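1-acyl-sn-glycerol-3-phosphate acyltransferase (Thermotoga maritima, PDB 5KYM) catalyses the transfer of an acyl chain to lysophosphatidic acid, forming phosphatidic acid, with an HX4D-type active site positioned for catalysis within the membrane bilayer. Local coordinates at residues G180-L194 / K206-K218. Numbering follows the deposited sequence.
Sequences GVPVLPVSIWGTYHL and KVFLKIHEPVDPK
His212 NE2 donates to Ser187 OG at 2.7 Å, and the hydroxyl lies only 9° out of the imidazole plane, so the ring points its edge at the serine. The ring is placed there by a CG anti to the carbonyl carbon (chi1 -61°), while its own backbone N donates to Pro185 O at 3.0 Å, tying the residue down at two points. Lys210 O sits over one face of the imidazole, displaced toward its rim. Replacing His212 by an alanine would probably leave Ser187 OG without this donor and open a gap where His212 CD2 now lies against Pro185 CB.

Strands 183-189 and 207-211 run antiparallel, their axes at 164°, with Ser187-Lys210 and Trp189-Phe208 as hydrogen-bonded pairs; Lys210 N reaches Ser187 O at 2.8 Å. Packing is close on the face bearing Val186, Ile188, Leu209 and Ile211: Leu209 CD2 meets Val186 CG1, and Leu184 CD2 lies 3.7 Å from Ile211 CG2. The other face is looser toward its partly exposed side chains: the Trp189 indole leads away from 207-211, and the extended Lys210 carries its amine off to a salt bridge with Glu240. Beyond Pro185 the register slips by one, and Val183 and Val215 form a separate bridge, Val215 N to Val183 O 2.7 Å; past the exposed Asp216, Pro217 CG still packs on Val181 O.

At the opposite end Gly190 sits at the N-cap position of helix 191-194, with a positive phi that suits glycine, and Leu194 CD2 of that helix meets Val207 CG2 at 3.5 Å. Within the five-stranded mixed sheet, 207-211 runs between 64-67 and 183-189, the latter bordered in turn by 79-82; helix 89-96 packs on Ile188 and Leu209, and helix 223-243 lies against Trp189, His212 and Val215.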
ATOM      1  N   GLY A 180     -18.793   6.436  -4.711  1.00 53.08           N
ATOM      2  CA  GLY A 180     -19.086   5.437  -5.713  1.00 51.53           C
ATOM      3  C   GLY A 180     -17.938   4.852  -6.516  1.00 50.94           C
ATOM      4  O   GLY A 180     -18.196   4.142  -7.507  1.00 49.72           O
ATOM      5  N   VAL A 181     -16.678   5.059  -6.094  1.00 51.62           N
ATOM      6  CA  VAL A 181     -15.550   4.410  -6.824  1.00 51.92           C
ATOM      7  C   VAL A 181     -15.417   2.935  -6.359  1.00 50.18           C
ATOM      8  O   VAL A 181     -15.703   2.605  -5.194  1.00 49.93           O
ATOM      9  CB  VAL A 181     -14.176   5.178  -6.823  1.00 51.15           C
ATOM     10  CG1 VAL A 181     -14.274   6.608  -6.243  1.00 50.95           C
ATOM     11  CG2 VAL A 181     -13.083   4.390  -6.128  1.00 50.17           C
ATOM     12  N   PRO A 182     -14.972   2.060  -7.260  1.00 48.53           N
ATOM     13  CA  PRO A 182     -14.859   0.653  -6.916  1.00 49.75           C
ATOM     14  C   PRO A 182     -13.747   0.330  -5.936  1.00 49.81           C
ATOM     15  O   PRO A 182     -12.658   0.880  -6.017  1.00 50.88           O
ATOM     16  CB  PRO A 182     -14.584  -0.051  -8.250  1.00 50.04           C
ATOM     17  CG  PRO A 182     -14.379   1.018  -9.263  1.00 49.31           C
ATOM     18  CD  PRO A 182     -14.595   2.348  -8.645  1.00 48.43           C
ATOM     19  N   VAL A 183     -14.083  -0.549  -4.993  1.00 50.30           N
ATOM     20  CA  VAL A 183     -13.169  -1.119  -4.004  1.00 47.40           C
ATOM     21  C   VAL A 183     -12.472  -2.315  -4.643  1.00 46.72           C
ATOM     22  O   VAL A 183     -13.113  -3.117  -5.340  1.00 49.20           O
ATOM     23  CB  VAL A 183     -13.976  -1.531  -2.750  1.00 46.50           C
ATOM     24  CG1 VAL A 183     -13.140  -2.341  -1.784  1.00 45.81           C
ATOM     25  CG2 VAL A 183     -14.489  -0.281  -2.079  1.00 46.92           C
ATOM     26  N   LEU A 184     -11.173  -2.429  -4.435  1.00 44.23           N
ATOM     27  CA  LEU A 184     -10.398  -3.563  -4.999  1.00 43.22           C
ATOM     28  C   LEU A 184      -9.837  -4.273  -3.770  1.00 43.60           C
ATOM     29  O   LEU A 184      -8.829  -3.833  -3.228  1.00 42.93           O
ATOM     30  CB  LEU A 184      -9.281  -3.102  -5.963  1.00 40.89           C
ATOM     31  CG  LEU A 184      -8.327  -4.181  -6.470  1.00 39.68           C
ATOM     32  CD1 LEU A 184      -9.119  -5.092  -7.349  1.00 40.28           C
ATOM     33  CD2 LEU A 184      -7.059  -3.730  -7.142  1.00 38.83           C
ATOM     34  N   PRO A 185     -10.491  -5.360  -3.319  1.00 43.48           N
ATOM     35  CA  PRO A 185     -10.033  -6.020  -2.116  1.00 44.26           C
ATOM     36  C   PRO A 185      -8.723  -6.744  -2.323  1.00 42.90           C
ATOM     37  O   PRO A 185      -8.596  -7.382  -3.335  1.00 40.52           O
ATOM     38  CB  PRO A 185     -11.138  -7.024  -1.823  1.00 44.94           C
ATOM     39  CG  PRO A 185     -12.311  -6.467  -2.484  1.00 45.57           C
ATOM     40  CD  PRO A 185     -11.746  -5.934  -3.772  1.00 44.79           C
ATOM     41  N   VAL A 186      -7.794  -6.646  -1.362  1.00 42.25           N
ATOM     42  CA  VAL A 186      -6.470  -7.264  -1.485  1.00 41.86           C
ATOM     43  C   VAL A 186      -6.120  -7.966  -0.212  1.00 40.34           C
ATOM     44  O   VAL A 186      -6.376  -7.426   0.800  1.00 43.66           O
ATOM     45  CB  VAL A 186      -5.382  -6.216  -1.764  1.00 40.27           C
ATOM     46  CG1 VAL A 186      -4.002  -6.822  -1.641  1.00 38.90           C
ATOM     47  CG2 VAL A 186      -5.588  -5.675  -3.156  1.00 41.00           C
ATOM     48  N   SER A 187      -5.510  -9.138  -0.267  1.00 37.99           N
ATOM     49  CA  SER A 187      -5.099  -9.827   0.933  1.00 37.10           C
ATOM     50  C   SER A 187      -3.590  -9.984   0.877  1.00 37.18           C
ATOM     51  O   SER A 187      -3.038 -10.423  -0.147  1.00 35.98           O
ATOM     52  CB  SER A 187      -5.721 -11.201   0.979  1.00 37.58           C
ATOM     53  OG  SER A 187      -7.114 -11.177   0.778  1.00 37.31           O
ATOM     54  N   ILE A 188      -2.924  -9.638   1.979  1.00 37.19           N
ATOM     55  CA  ILE A 188      -1.459  -9.630   2.084  1.00 36.15           C
ATOM     56  C   ILE A 188      -1.084 -10.683   3.112  1.00 38.89           C
ATOM     57  O   ILE A 188      -1.640 -10.677   4.252  1.00 40.16           O
ATOM     58  CB  ILE A 188      -0.983  -8.303   2.646  1.00 35.26           C
ATOM     59  CG1 ILE A 188      -1.337  -7.148   1.690  1.00 35.01           C
ATOM     60  CG2 ILE A 188       0.525  -8.350   2.914  1.00 35.36           C
ATOM     61  CD1 ILE A 188      -0.901  -5.756   2.148  1.00 34.49           C
ATOM     62  N   TRP A 189      -0.181 -11.601   2.749  1.00 38.63           N
ATOM     63  CA  TRP A 189       0.375 -12.477   3.741  1.00 38.85           C
ATOM     64  C   TRP A 189       1.852 -12.646   3.638  1.00 38.90           C
ATOM     65  O   TRP A 189       2.334 -12.964   2.594  1.00 38.78           O
ATOM     66  CB  TRP A 189      -0.211 -13.834   3.603  1.00 40.79           C
ATOM     67  CG  TRP A 189       0.265 -14.718   4.737  1.00 43.10           C
ATOM     68  CD1 TRP A 189       1.066 -15.774   4.675  1.00 42.41           C
ATOM     69  CD2 TRP A 189      -0.067 -14.547   6.114  1.00 45.21           C
ATOM     70  NE1 TRP A 189       1.257 -16.300   5.917  1.00 44.06           N
ATOM     71  CE2 TRP A 189       0.582 -15.551   6.831  1.00 44.94           C
ATOM     72  CE3 TRP A 189      -0.859 -13.614   6.801  1.00 45.71           C
ATOM     73  CZ2 TRP A 189       0.509 -15.656   8.205  1.00 47.01           C
ATOM     74  CZ3 TRP A 189      -0.938 -13.714   8.172  1.00 47.12           C
ATOM     75  CH2 TRP A 189      -0.249 -14.726   8.863  1.00 48.38           C
ATOM     76  N   GLY A 190       2.561 -12.488   4.749  1.00 41.97           N
ATOM     77  CA  GLY A 190       4.034 -12.602   4.820  1.00 42.10           C
ATOM     78  C   GLY A 190       4.853 -11.329   5.117  1.00 40.11           C
ATOM     79  O   GLY A 190       5.983 -11.424   5.510  1.00 38.97           O
ATOM     80  N   THR A 191       4.305 -10.157   4.913  1.00 39.25           N
ATOM     81  CA  THR A 191       5.005  -8.979   5.238  1.00 41.71           C
ATOM     82  C   THR A 191       5.134  -8.907   6.758  1.00 45.57           C
ATOM     83  O   THR A 191       6.091  -8.310   7.274  1.00 44.50           O
ATOM     84  CB  THR A 191       4.321  -7.703   4.717  1.00 42.76           C
ATOM     85  OG1 THR A 191       2.956  -7.621   5.183  1.00 45.14           O
ATOM     86  CG2 THR A 191       4.336  -7.681   3.285  1.00 42.97           C
ATOM     87  N   TYR A 192       4.186  -9.502   7.477  1.00 47.64           N
ATOM     88  CA  TYR A 192       4.311  -9.592   8.943  1.00 51.74           C
ATOM     89  C   TYR A 192       5.545 -10.392   9.452  1.00 53.65           C
ATOM     90  O   TYR A 192       6.151 -10.008  10.436  1.00 53.82           O
ATOM     91  CB  TYR A 192       3.003 -10.103   9.578  1.00 51.69           C
ATOM     92  CG  TYR A 192       3.161 -10.547  10.991  1.00 51.61           C
ATOM     93  CD1 TYR A 192       3.201  -9.624  12.041  1.00 55.87           C
ATOM     94  CD2 TYR A 192       3.325 -11.874  11.302  1.00 52.46           C
ATOM     95  CE1 TYR A 192       3.401 -10.014  13.362  1.00 53.89           C
ATOM     96  CE2 TYR A 192       3.473 -12.277  12.638  1.00 52.23           C
ATOM     97  CZ  TYR A 192       3.500 -11.324  13.638  1.00 53.48           C
ATOM     98  OH  TYR A 192       3.645 -11.680  14.921  1.00 58.33           O
ATOM     99  N   HIS A 193       5.918 -11.479   8.769  1.00 54.80           N
ATOM    100  CA  HIS A 193       7.123 -12.222   9.133  1.00 57.12           C
ATOM    101  C   HIS A 193       8.362 -11.466   8.704  1.00 55.97           C
ATOM    102  O   HIS A 193       9.410 -11.673   9.257  1.00 64.95           O
ATOM    103  CB  HIS A 193       7.110 -13.626   8.566  1.00 63.13           C
ATOM    104  CG  HIS A 193       5.776 -14.310   8.690  1.00 78.71           C
ATOM    105  ND1 HIS A 193       5.014 -14.250   9.846  1.00 88.60           N
ATOM    106  CD2 HIS A 193       5.022 -14.982   7.779  1.00 88.48           C
ATOM    107  CE1 HIS A 193       3.869 -14.886   9.655  1.00 90.58           C
ATOM    108  NE2 HIS A 193       3.847 -15.332   8.409  1.00 98.34           N
ATOM    109  N   LEU A 194       8.225 -10.559   7.755  1.00 53.67           N
ATOM    110  CA  LEU A 194       9.313  -9.758   7.212  1.00 50.30           C
ATOM    111  C   LEU A 194       9.727  -8.656   8.174  1.00 48.98           C
ATOM    112  O   LEU A 194      10.900  -8.553   8.557  1.00 49.71           O
ATOM    113  CB  LEU A 194       8.841  -9.178   5.885  1.00 53.17           C
ATOM    114  CG  LEU A 194       9.787  -8.703   4.810  1.00 56.91           C
ATOM    115  CD1 LEU A 194      11.076  -9.482   4.780  1.00 61.42           C
ATOM    116  CD2 LEU A 194       9.139  -8.898   3.444  1.00 55.19           C
ATOM    117  N   LYS A 206       8.967 -15.242   2.218  1.00 46.76           N
ATOM    118  CA  LYS A 206       8.161 -15.023   1.014  1.00 46.81           C
ATOM    119  C   LYS A 206       6.993 -14.105   1.346  1.00 46.26           C
ATOM    120  O   LYS A 206       6.396 -14.218   2.406  1.00 48.61           O
ATOM    121  CB  LYS A 206       7.618 -16.332   0.524  1.00 51.06           C
ATOM    122  CG  LYS A 206       8.685 -17.404   0.372  1.00 56.64           C
ATOM    123  CD  LYS A 206       8.151 -18.675  -0.239  1.00 60.53           C
ATOM    124  CE  LYS A 206       7.692 -19.649   0.819  1.00 64.27           C
ATOM    125  NZ  LYS A 206       6.878 -20.641   0.074  1.00 71.21           N
ATOM    126  N   VAL A 207       6.663 -13.183   0.460  1.00 43.61           N
ATOM    127  CA  VAL A 207       5.428 -12.410   0.592  1.00 42.63           C
ATOM    128  C   VAL A 207       4.462 -12.869  -0.506  1.00 42.47           C
ATOM    129  O   VAL A 207       4.892 -13.074  -1.662  1.00 43.96           O
ATOM    130  CB  VAL A 207       5.719 -10.916   0.451  1.00 41.83           C
ATOM    131  CG1 VAL A 207       4.450 -10.080   0.527  1.00 41.90           C
ATOM    132  CG2 VAL A 207       6.700 -10.497   1.524  1.00 42.22           C
ATOM    133  N   PHE A 208       3.192 -13.036  -0.149  1.00 40.65           N
ATOM    134  CA  PHE A 208       2.115 -13.327  -1.092  1.00 40.75           C
ATOM    135  C   PHE A 208       1.072 -12.245  -1.068  1.00 40.32           C
ATOM    136  O   PHE A 208       0.773 -11.681  -0.050  1.00 42.71           O
ATOM    137  CB  PHE A 208       1.409 -14.608  -0.693  1.00 41.93           C
ATOM    138  CG  PHE A 208       2.282 -15.786  -0.681  1.00 43.43           C
ATOM    139  CD1 PHE A 208       3.048 -16.075   0.431  1.00 44.15           C
ATOM    140  CD2 PHE A 208       2.424 -16.562  -1.839  1.00 44.35           C
ATOM    141  CE1 PHE A 208       3.875 -17.194   0.415  1.00 47.37           C
ATOM    142  CE2 PHE A 208       3.257 -17.670  -1.862  1.00 44.37           C
ATOM    143  CZ  PHE A 208       3.981 -17.999  -0.730  1.00 45.40           C
ATOM    144  N   LEU A 209       0.426 -12.050  -2.175  1.00 41.89           N
ATOM    145  CA  LEU A 209      -0.481 -10.945  -2.385  1.00 43.73           C
ATOM    146  C   LEU A 209      -1.578 -11.518  -3.226  1.00 42.96           C
ATOM    147  O   LEU A 209      -1.299 -12.098  -4.266  1.00 43.54           O
ATOM    148  CB  LEU A 209       0.278  -9.879  -3.165  1.00 47.85           C
ATOM    149  CG  LEU A 209      -0.125  -8.461  -2.952  1.00 52.88           C
ATOM    150  CD1 LEU A 209       0.696  -7.600  -3.913  1.00 56.48           C
ATOM    151  CD2 LEU A 209      -1.583  -8.377  -3.277  1.00 55.84           C
ATOM    152  N   LYS A 210      -2.817 -11.421  -2.790  1.00 44.59           N
ATOM    153  CA  LYS A 210      -3.958 -11.860  -3.617  1.00 45.03           C
ATOM    154  C   LYS A 210      -4.939 -10.687  -3.878  1.00 43.45           C
ATOM    155  O   LYS A 210      -5.583 -10.169  -2.966  1.00 40.54           O
ATOM    156  CB  LYS A 210      -4.669 -13.047  -2.972  1.00 48.81           C
ATOM    157  CG  LYS A 210      -5.895 -13.499  -3.741  1.00 53.01           C
ATOM    158  CD  LYS A 210      -6.259 -14.935  -3.479  1.00 57.37           C
ATOM    159  CE  LYS A 210      -7.613 -15.211  -4.081  1.00 61.64           C
ATOM    160  NZ  LYS A 210      -7.899 -16.641  -3.858  1.00 68.26           N
ATOM    161  N   ILE A 211      -5.043 -10.343  -5.158  1.00 42.08           N
ATOM    162  CA  ILE A 211      -5.918  -9.320  -5.643  1.00 42.15           C
ATOM    163  C   ILE A 211      -7.252  -9.950  -6.070  1.00 42.68           C
ATOM    164  O   ILE A 211      -7.281 -10.835  -6.890  1.00 46.72           O
ATOM    165  CB  ILE A 211      -5.272  -8.604  -6.820  1.00 42.61           C
ATOM    166  CG1 ILE A 211      -3.848  -8.153  -6.472  1.00 43.50           C
ATOM    167  CG2 ILE A 211      -6.050  -7.332  -7.105  1.00 44.16           C
ATOM    168  CD1 ILE A 211      -3.087  -7.447  -7.596  1.00 43.21           C
ATOM    169  N   HIS A 212      -8.348  -9.478  -5.497  1.00 43.31           N
ATOM    170  CA  HIS A 212      -9.680 -10.004  -5.659  1.00 43.90           C
ATOM    171  C   HIS A 212     -10.492  -9.175  -6.655  1.00 47.27           C
ATOM    172  O   HIS A 212     -10.054  -8.127  -7.103  1.00 48.73           O
ATOM    173  CB  HIS A 212     -10.375  -9.913  -4.320  1.00 45.33           C
ATOM    174  CG  HIS A 212      -9.725 -10.702  -3.224  1.00 46.03           C
ATOM    175  ND1 HIS A 212      -9.668 -12.069  -3.228  1.00 47.17           N
ATOM    176  CD2 HIS A 212      -9.144 -10.317  -2.070  1.00 46.65           C
ATOM    177  CE1 HIS A 212      -9.051 -12.492  -2.141  1.00 46.31           C
ATOM    178  NE2 HIS A 212      -8.733 -11.447  -1.416  1.00 45.36           N
ATOM    179  N   GLU A 213     -11.681  -9.654  -7.019  1.00 53.15           N
ATOM    180  CA  GLU A 213     -12.573  -8.957  -7.979  1.00 54.21           C
ATOM    181  C   GLU A 213     -13.120  -7.651  -7.411  1.00 50.74           C
ATOM    182  O   GLU A 213     -13.706  -7.649  -6.293  1.00 50.18           O
ATOM    183  CB  GLU A 213     -13.770  -9.814  -8.388  1.00 60.17           C
ATOM    184  CG  GLU A 213     -13.488 -10.941  -9.343  1.00 65.05           C
ATOM    185  CD  GLU A 213     -14.562 -11.965  -9.145  1.00 72.06           C
ATOM    186  OE1 GLU A 213     -15.796 -11.702  -9.345  1.00 71.52           O
ATOM    187  OE2 GLU A 213     -14.140 -13.018  -8.669  1.00 85.13           O
ATOM    188  N   PRO A 214     -13.012  -6.560  -8.208  1.00 47.45           N
ATOM    189  CA  PRO A 214     -13.501  -5.269  -7.754  1.00 46.48           C
ATOM    190  C   PRO A 214     -14.974  -5.284  -7.305  1.00 44.88           C
ATOM    191  O   PRO A 214     -15.795  -5.944  -7.908  1.00 43.27           O
ATOM    192  CB  PRO A 214     -13.289  -4.371  -8.978  1.00 46.13           C
ATOM    193  CG  PRO A 214     -12.925  -5.236 -10.120  1.00 45.96           C
ATOM    194  CD  PRO A 214     -12.335  -6.438  -9.502  1.00 46.41           C
ATOM    195  N   VAL A 215     -15.261  -4.538  -6.263  1.00 44.96           N
ATOM    196  CA  VAL A 215     -16.615  -4.455  -5.672  1.00 46.31           C
ATOM    197  C   VAL A 215     -17.213  -3.069  -5.956  1.00 45.25           C
ATOM    198  O   VAL A 215     -16.507  -2.091  -5.879  1.00 45.25           O
ATOM    199  CB  VAL A 215     -16.545  -4.774  -4.151  1.00 44.86           C
ATOM    200  CG1 VAL A 215     -17.792  -4.430  -3.421  1.00 44.11           C
ATOM    201  CG2 VAL A 215     -16.315  -6.232  -3.997  1.00 45.24           C
ATOM    202  N   ASP A 216     -18.494  -3.034  -6.311  1.00 44.85           N
ATOM    203  CA  ASP A 216     -19.182  -1.810  -6.614  1.00 47.69           C
ATOM    204  C   ASP A 216     -20.012  -1.429  -5.405  1.00 47.06           C
ATOM    205  O   ASP A 216     -20.916  -2.168  -5.045  1.00 50.75           O
ATOM    206  CB  ASP A 216     -20.111  -2.010  -7.804  1.00 51.65           C
ATOM    207  CG  ASP A 216     -20.692  -0.687  -8.345  1.00 54.95           C
ATOM    208  OD1 ASP A 216     -20.726   0.332  -7.622  1.00 51.31           O
ATOM    209  OD2 ASP A 216     -21.087  -0.713  -9.526  1.00 64.09           O
ATOM    210  N   PRO A 217     -19.742  -0.289  -4.796  1.00 45.12           N
ATOM    211  CA  PRO A 217     -20.514   0.122  -3.660  1.00 49.07           C
ATOM    212  C   PRO A 217     -22.051   0.303  -3.947  1.00 55.37           C
ATOM    213  O   PRO A 217     -22.918   0.089  -3.042  1.00 53.72           O
ATOM    214  CB  PRO A 217     -19.887   1.478  -3.277  1.00 48.46           C
ATOM    215  CG  PRO A 217     -18.651   1.623  -4.042  1.00 45.58           C
ATOM    216  CD  PRO A 217     -18.741   0.702  -5.181  1.00 44.60           C
ATOM    217  N   LYS A 218     -22.342   0.711  -5.198  1.00 60.38           N
ATOM    218  CA  LYS A 218     -23.677   0.818  -5.749  1.00 64.60           C
ATOM    219  C   LYS A 218     -24.597  -0.377  -5.353  1.00 64.10           C
ATOM    220  O   LYS A 218     -25.756  -0.164  -5.064  1.00 64.72           O
ATOM    221  CB  LYS A 218     -23.546   0.913  -7.270  1.00 73.43           C
ATOM    222  CG  LYS A 218     -24.780   1.264  -8.078  1.00 85.79           C
ATOM    223  CD  LYS A 218     -24.453   2.142  -9.302  1.00 94.38           C
ATOM    224  CE  LYS A 218     -24.136   3.593  -8.890  1.00101.49           C
ATOM    225  NZ  LYS A 218     -24.034   4.500 -10.068  1.00108.16           N
TER